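Local atomic coordinates of glycosyl hydrolase family 2, TIM barrel domain protein (Parabacteroides merdae ATCC 43184, PDB entry 6DXU), a protein that probably hydrolyses beta-D-glucuronides as a family 2 glycoside hydrolase, a beta-glucuronidase of the human gut microbiome. Residues Arg522-Asp527 with His639-Thr644; Tyr567-Ile572 with Tyr625-Ser630. All blocks are in the same frame, centred on the assembly; numbering follows the deposited sequence.

Contact 1 of 2, residues Arg522-Asp527 with His639-Thr644; sequences RRHSED and HIYGHT. With BCN (bicine), chain L.
Arg522 and Thr644 bring the two backbones to 5.2 Å between their CA atoms, whereas His524 CA and Gly642 CA are 8.0 Å apart. The His524 imidazole spans the gap, with one nitrogen to Tyr641 and the other to Thr644. Its CG is anti to the carbonyl carbon (chi1 -53°), which sends the ring across to the other segment. ND1 donates to Tyr641 OH at 2.6 Å in a nearly straight bond (174°), with the phenol oxygen in the imidazole plane. The His524 and Tyr641 ring planes are inclined at 82°. On the other ring nitrogen, His524 NE2 is hydrogen-bonded to Thr644 OG1 at 2.8 Å. A weak bond also runs from His524 NE2 to Thr644 O. Both ring nitrogens are thus engaged, which fixes the rotation of the buried imidazole. The Thr644 methyl sits over one face of the Arg522 guanidinium, offset toward its rim, with CG2 3.7 Å from Arg522 NH1. The CB of Arg523 points away from the 639-644 segment, and its NH1 donates to bicine O4 at 2.9 Å, while its NH2 bonds to Gln793 and Ala794. His524 thus directly follows a residue of the bicine pocket in the chain. The contact joins a loop between strand 512-513 and helix 557-560 to the end of strand 638-640 and the turn after it. Helix 565-579 packs on His524, Tyr641 and Thr644, and its Ser566 is hydrogen-bonded to Tyr641 OH; Glu623 of helix 623-632 also touches His524 and Tyr641.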
loop_
_atom_site.group_PDB
_atom_site.type_symbol
_atom_site.label_atom_id
_atom_site.label_comp_id
_atom_site.label_asym_id
_atom_site.label_seq_id
_atom_site.Cartn_x
_atom_site.Cartn_y
_atom_site.Cartn_z
ATOM N N ARG D 522 11.006 55.289 3.305
ATOM C CA ARG D 522 11.874 56.365 3.778
ATOM C C ARG D 522 12.888 56.755 2.715
ATOM O O ARG D 522 13.706 57.648 2.972
ATOM C CB ARG D 522 12.611 56.035 5.092
ATOM C CG ARG D 522 11.663 55.698 6.236
ATOM C CD ARG D 522 12.374 55.235 7.513
ATOM N NE ARG D 522 11.389 55.106 8.588
ATOM C CZ ARG D 522 10.986 56.128 9.350
ATOM N NH1 ARG D 522 11.490 57.346 9.177
ATOM N NH2 ARG D 522 10.068 55.936 10.287
ATOM N N ARG D 523 12.873 56.138 1.535
ATOM C CA ARG D 523 13.731 56.602 0.451
ATOM C C ARG D 523 12.966 57.571 -0.435
ATOM O O ARG D 523 11.849 57.273 -0.874
ATOM C CB ARG D 523 14.255 55.443 -0.386
ATOM C CG ARG D 523 15.134 55.886 -1.548
ATOM C CD ARG D 523 15.552 54.697 -2.409
ATOM N NE ARG D 523 16.593 53.883 -1.778
ATOM C CZ ARG D 523 16.930 52.661 -2.175
ATOM N NH1 ARG D 523 16.298 52.090 -3.200
ATOM N NH2 ARG D 523 17.896 51.994 -1.544
ATOM N N HIS D 524 13.567 58.729 -0.697
ATOM C CA HIS D 524 12.919 59.767 -1.474
ATOM C C HIS D 524 13.882 60.268 -2.541
ATOM O O HIS D 524 15.069 59.920 -2.556
ATOM C CB HIS D 524 12.413 60.889 -0.559
ATOM C CG HIS D 524 11.542 60.393 0.555
ATOM N ND1 HIS D 524 10.186 60.183 0.408
ATOM C CD2 HIS D 524 11.839 60.051 1.834
ATOM C CE1 HIS D 524 9.685 59.740 1.548
ATOM N NE2 HIS D 524 10.665 59.655 2.431
ATOM N N SER D 525 13.358 61.078 -3.460
ATOM C CA SER D 525 14.164 61.535 -4.584
ATOM C C SER D 525 13.729 62.929 -5.002
ATOM O O SER D 525 12.533 63.227 -5.042
ATOM C CB SER D 525 14.053 60.587 -5.785
ATOM O OG SER D 525 14.857 61.020 -6.878
ATOM N N GLU D 526 14.713 63.787 -5.262
ATOM C CA GLU D 526 14.432 65.087 -5.864
ATOM C C GLU D 526 14.023 64.954 -7.331
ATOM O O GLU D 526 13.413 65.885 -7.872
ATOM C CB GLU D 526 15.638 66.025 -5.712
ATOM C CG GLU D 526 15.897 66.504 -4.273
ATOM C CD GLU D 526 14.806 67.407 -3.711
ATOM O OE1 GLU D 526 13.855 67.772 -4.441
ATOM O OE2 GLU D 526 14.896 67.755 -2.515
ATOM N N ASP D 527 14.416 63.859 -8.003
ATOM C CA ASP D 527 13.965 63.560 -9.370
ATOM C C ASP D 527 13.644 62.069 -9.506
ATOM O O ASP D 527 14.528 61.257 -9.813
ATOM C CB ASP D 527 15.009 63.989 -10.395
ATOM C CG ASP D 527 14.525 63.819 -11.829
ATOM O OD1 ASP D 527 13.362 63.389 -12.041
ATOM O OD2 ASP D 527 15.320 64.113 -12.748
ATOM N N HIS D 639 -2.044 65.854 4.062
ATOM C CA HIS D 639 -0.742 65.214 4.254
ATOM C C HIS D 639 0.264 65.842 3.308
ATOM O O HIS D 639 0.174 65.647 2.091
ATOM C CB HIS D 639 -0.812 63.702 4.015
ATOM C CG HIS D 639 0.502 63.005 4.213
ATOM N ND1 HIS D 639 0.911 62.528 5.440
ATOM C CD2 HIS D 639 1.505 62.723 3.347
ATOM C CE1 HIS D 639 2.107 61.978 5.319
ATOM N NE2 HIS D 639 2.490 62.087 4.059
ATOM N N ILE D 640 1.219 66.589 3.862
ATOM C CA ILE D 640 2.356 67.049 3.074
ATOM C C ILE D 640 3.264 65.866 2.777
ATOM O O ILE D 640 3.681 65.147 3.697
ATOM C CB ILE D 640 3.149 68.128 3.831
ATOM C CG1 ILE D 640 2.249 69.302 4.256
ATOM C CG2 ILE D 640 4.313 68.585 2.970
ATOM C CD1 ILE D 640 2.814 70.072 5.467
ATOM N N TYR D 641 3.609 65.675 1.500
ATOM C CA TYR D 641 4.544 64.608 1.164
ATOM C C TYR D 641 5.898 64.908 1.791
ATOM O O TYR D 641 6.410 66.028 1.683
ATOM C CB TYR D 641 4.681 64.435 -0.357
ATOM C CG TYR D 641 5.764 63.441 -0.741
ATOM C CD1 TYR D 641 5.495 62.071 -0.825
ATOM C CD2 TYR D 641 7.062 63.869 -1.002
ATOM C CE1 TYR D 641 6.495 61.168 -1.158
ATOM C CE2 TYR D 641 8.060 62.970 -1.332
ATOM C CZ TYR D 641 7.771 61.623 -1.413
ATOM O OH TYR D 641 8.772 60.743 -1.750
ATOM N N GLY D 642 6.475 63.900 2.447
ATOM C CA GLY D 642 7.829 64.013 2.963
ATOM C C GLY D 642 7.940 63.913 4.470
ATOM O O GLY D 642 8.896 64.424 5.058
ATOM N N HIS D 643 6.980 63.249 5.119
ATOM C CA HIS D 643 7.100 63.052 6.562
ATOM C C HIS D 643 8.359 62.273 6.933
ATOM O O HIS D 643 8.956 62.538 7.984
ATOM C CB HIS D 643 5.862 62.337 7.097
ATOM C CG HIS D 643 4.708 63.250 7.360
ATOM N ND1 HIS D 643 4.157 63.411 8.612
ATOM C CD2 HIS D 643 4.016 64.074 6.537
ATOM C CE1 HIS D 643 3.163 64.279 8.548
ATOM N NE2 HIS D 643 3.054 64.694 7.299
ATOM N N THR D 644 8.795 61.329 6.087
ATOM C CA THR D 644 9.995 60.536 6.346
ATOM C C THR D 644 11.162 60.970 5.469
ATOM O O THR D 644 12.038 60.167 5.155
ATOM C CB THR D 644 9.741 59.037 6.135
ATOM O OG1 THR D 644 9.333 58.791 4.775
ATOM C CG2 THR D 644 8.666 58.535 7.096
HETATM N N1 BCN L . 17.222 47.872 -6.825
HETATM C C1 BCN L . 18.324 47.955 -7.765
HETATM C C2 BCN L . 19.618 48.202 -6.992
HETATM O O21 BCN L . 19.559 48.534 -5.780
HETATM O O22 BCN L . 20.734 48.077 -7.566
HETATM C C3 BCN L . 16.394 49.062 -6.989
HETATM C C4 BCN L . 17.025 50.278 -6.304
HETATM O O4 BCN L . 17.309 49.980 -4.963
HETATM C C5 BCN L . 16.407 46.706 -7.167
HETATM C C6 BCN L . 16.780 45.512 -6.289
HETATM O O6 BCN L . 17.417 45.985 -5.131
#

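Contact 2 of 2, residues Tyr567-Ile572 with Tyr625-Ser630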
loop_
_atom_site.group_PDB
_atom_site.type_symbol
_atom_site.label_atom_id
_atom_site.label_comp_id
_atom_site.label_asym_id
_atom_site.label_seq_id
_atom_site.Cartn_x
_atom_site.Cartn_y
_atom_site.Cartn_z
ATOM N N TYR D 567 8.609 58.134 -6.655
ATOM C CA TYR D 567 8.086 57.625 -7.918
ATOM C C TYR D 567 6.719 56.973 -7.733
ATOM O O TYR D 567 5.784 57.246 -8.497
ATOM C CB TYR D 567 9.072 56.633 -8.534
ATOM C CG TYR D 567 8.561 56.019 -9.820
ATOM C CD1 TYR D 567 8.530 56.759 -10.995
ATOM C CD2 TYR D 567 8.080 54.712 -9.853
ATOM C CE1 TYR D 567 8.056 56.212 -12.176
ATOM C CE2 TYR D 567 7.595 54.154 -11.035
ATOM C CZ TYR D 567 7.582 54.919 -12.193
ATOM O OH TYR D 567 7.100 54.394 -13.373
ATOM N N VAL D 568 6.572 56.104 -6.724
ATOM C CA VAL D 568 5.316 55.362 -6.627
ATOM C C VAL D 568 4.172 56.291 -6.233
ATOM O O VAL D 568 3.020 56.063 -6.622
ATOM C CB VAL D 568 5.431 54.147 -5.681
ATOM C CG1 VAL D 568 5.326 54.555 -4.235
ATOM C CG2 VAL D 568 4.343 53.121 -6.027
ATOM N N VAL D 569 4.458 57.352 -5.481
ATOM C CA VAL D 569 3.418 58.320 -5.164
ATOM C C VAL D 569 2.877 58.943 -6.443
ATOM O O VAL D 569 1.665 59.124 -6.600
ATOM C CB VAL D 569 3.963 59.376 -4.183
ATOM C CG1 VAL D 569 3.138 60.655 -4.245
ATOM C CG2 VAL D 569 3.949 58.810 -2.765
ATOM N N ARG D 570 3.767 59.254 -7.385
ATOM C CA ARG D 570 3.316 59.835 -8.644
ATOM C C ARG D 570 2.597 58.804 -9.503
ATOM O O ARG D 570 1.651 59.144 -10.224
ATOM C CB ARG D 570 4.500 60.439 -9.396
ATOM C CG ARG D 570 5.051 61.682 -8.690
ATOM C CD ARG D 570 6.273 62.260 -9.380
ATOM N NE ARG D 570 6.684 63.500 -8.714
ATOM C CZ ARG D 570 6.471 64.724 -9.194
ATOM N NH1 ARG D 570 5.859 64.898 -10.361
ATOM N NH2 ARG D 570 6.882 65.779 -8.503
ATOM N N LEU D 571 3.051 57.550 -9.456
ATOM C CA LEU D 571 2.384 56.491 -10.209
ATOM C C LEU D 571 0.968 56.245 -9.695
ATOM O O LEU D 571 0.033 56.072 -10.486
ATOM C CB LEU D 571 3.211 55.201 -10.138
ATOM C CG LEU D 571 2.681 53.944 -10.860
ATOM C CD1 LEU D 571 3.841 53.092 -11.347
ATOM C CD2 LEU D 571 1.746 53.094 -9.970
ATOM N N ILE D 572 0.795 56.187 -8.375
ATOM C CA ILE D 572 -0.533 55.949 -7.818
ATOM C C ILE D 572 -1.457 57.125 -8.109
ATOM O O ILE D 572 -2.620 56.943 -8.504
ATOM C CB ILE D 572 -0.431 55.672 -6.308
ATOM C CG1 ILE D 572 0.283 54.327 -6.090
ATOM C CG2 ILE D 572 -1.817 55.704 -5.645
ATOM C CD1 ILE D 572 0.763 54.124 -4.646
ATOM N N TYR D 625 0.202 55.740 1.271
ATOM C CA TYR D 625 -1.074 55.530 1.949
ATOM C C TYR D 625 -1.948 56.771 1.856
ATOM O O TYR D 625 -3.161 56.676 1.620
ATOM C CB TYR D 625 -0.819 55.157 3.410
ATOM C CG TYR D 625 -2.059 54.962 4.271
ATOM C CD1 TYR D 625 -2.632 56.025 4.945
ATOM C CD2 TYR D 625 -2.636 53.702 4.423
ATOM C CE1 TYR D 625 -3.754 55.851 5.739
ATOM C CE2 TYR D 625 -3.749 53.509 5.217
ATOM C CZ TYR D 625 -4.308 54.594 5.869
ATOM O OH TYR D 625 -5.412 54.425 6.662
ATOM N N TYR D 626 -1.343 57.948 2.007
ATOM C CA TYR D 626 -2.119 59.186 2.015
ATOM C C TYR D 626 -2.590 59.577 0.627
ATOM O O TYR D 626 -3.577 60.319 0.507
ATOM C CB TYR D 626 -1.281 60.295 2.651
ATOM C CG TYR D 626 -0.890 59.885 4.042
ATOM C CD1 TYR D 626 -1.793 60.007 5.090
ATOM C CD2 TYR D 626 0.329 59.288 4.291
ATOM C CE1 TYR D 626 -1.458 59.593 6.365
ATOM C CE2 TYR D 626 0.669 58.875 5.554
ATOM C CZ TYR D 626 -0.224 59.026 6.582
ATOM O OH TYR D 626 0.124 58.609 7.844
ATOM N N VAL D 627 -1.933 59.072 -0.418
ATOM C CA VAL D 627 -2.424 59.321 -1.768
ATOM C C VAL D 627 -3.795 58.675 -1.943
ATOM O O VAL D 627 -4.773 59.338 -2.305
ATOM C CB VAL D 627 -1.418 58.812 -2.813
ATOM C CG1 VAL D 627 -1.906 59.175 -4.228
ATOM C CG2 VAL D 627 -0.014 59.341 -2.543
ATOM N N PHE D 628 -3.886 57.372 -1.649
ATOM C CA PHE D 628 -5.174 56.680 -1.686
ATOM C C PHE D 628 -6.195 57.370 -0.790
ATOM O O PHE D 628 -7.326 57.634 -1.207
ATOM C CB PHE D 628 -4.996 55.220 -1.256
ATOM C CG PHE D 628 -4.479 54.314 -2.344
ATOM C CD1 PHE D 628 -5.312 53.898 -3.376
ATOM C CD2 PHE D 628 -3.172 53.855 -2.327
ATOM C CE1 PHE D 628 -4.836 53.056 -4.375
ATOM C CE2 PHE D 628 -2.698 53.015 -3.321
ATOM C CZ PHE D 628 -3.526 52.615 -4.345
ATOM N N GLN D 629 -5.809 57.683 0.448
ATOM C CA GLN D 629 -6.768 58.254 1.386
ATOM C C GLN D 629 -7.312 59.582 0.875
ATOM O O GLN D 629 -8.504 59.880 1.042
ATOM C CB GLN D 629 -6.118 58.430 2.756
ATOM C CG GLN D 629 -7.073 58.794 3.867
ATOM C CD GLN D 629 -6.369 58.886 5.200
ATOM O OE1 GLN D 629 -5.409 59.639 5.350
ATOM N NE2 GLN D 629 -6.836 58.117 6.176
ATOM N N SER D 630 -6.465 60.371 0.202
ATOM C CA SER D 630 -6.890 61.691 -0.268
ATOM C C SER D 630 -7.903 61.597 -1.403
ATOM O O SER D 630 -8.737 62.504 -1.577
ATOM C CB SER D 630 -5.674 62.503 -0.721
ATOM O OG SER D 630 -5.118 61.984 -1.919
#
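Helices 565-579 and 623-632, on the outside of the TIM barrel and on either side of strand 587-589 in the chain, pack nearly parallel in this buried contact. Val569 and Ile572 of the first helix meet Val627 and Phe628 of the second. The short segments cross at -19°, with their axes 9.6 Å apart at closest approach. No hydrogen bond links them, and the interface is wholly apolar. Val627 points toward the 567-572 segment and uses both methyls. Its CG2 lies 3.8 Å from Val569 CG1. Its CG1 meets Ile572 CG2, also at 3.8 Å. Val627 CG1 is anti to the backbone N (chi1 -176°), an arrangement that gives each methyl its own partner. Ile572 CG2 serves two neighbours. Besides Val627, it makes a CH-pi contact over one face of the Phe628 ring, 3.9 Å from the centroid and 21° off the normal. The two side chains cross at about a right angle. Ile572 CD1 adds a contact to the rim of the same ring, 3.9 Å from Phe628 CE2. A serine in place of Phe628 has no ring to meet Ile572 CG2 and would probably open a gap between the helices, leaving the Ile572 methyls without their aromatic partner. Phe628 also meets Tyr590 edge-to-face and touches Met358. Tyr661 of strand 655-662 packs on both Val569 and Val627. This joins the helix pair to the neighbouring antiparallel sheet. Within the second helix, a side-chain bond turns back onto the backbone of the residue that carries the valine contacts: Ser630 OG donates to Val627 O at 2.7 Å.

In the fold
The contacts are neighbours, with centres about 11 Å apart, and contact 2 is nested in the chain between the two segments of contact 1. Contact 2 is core: all its touching residues are buried and apolar, aliphatic or aromatic. Contact 1 is only partly buried and relies on polar side chains, near a bicine pocket. Both involve the same helices, which form contact 2 and pack against contact 1. Helix 623-632 is followed, after a short connection, by strand 638-640. Tyr641 CE1 packs on Val569 CG2 at 3.8 Å, and the His639 ring stacks on Tyr626. The polar loop contact therefore continues into the apolar helix pair.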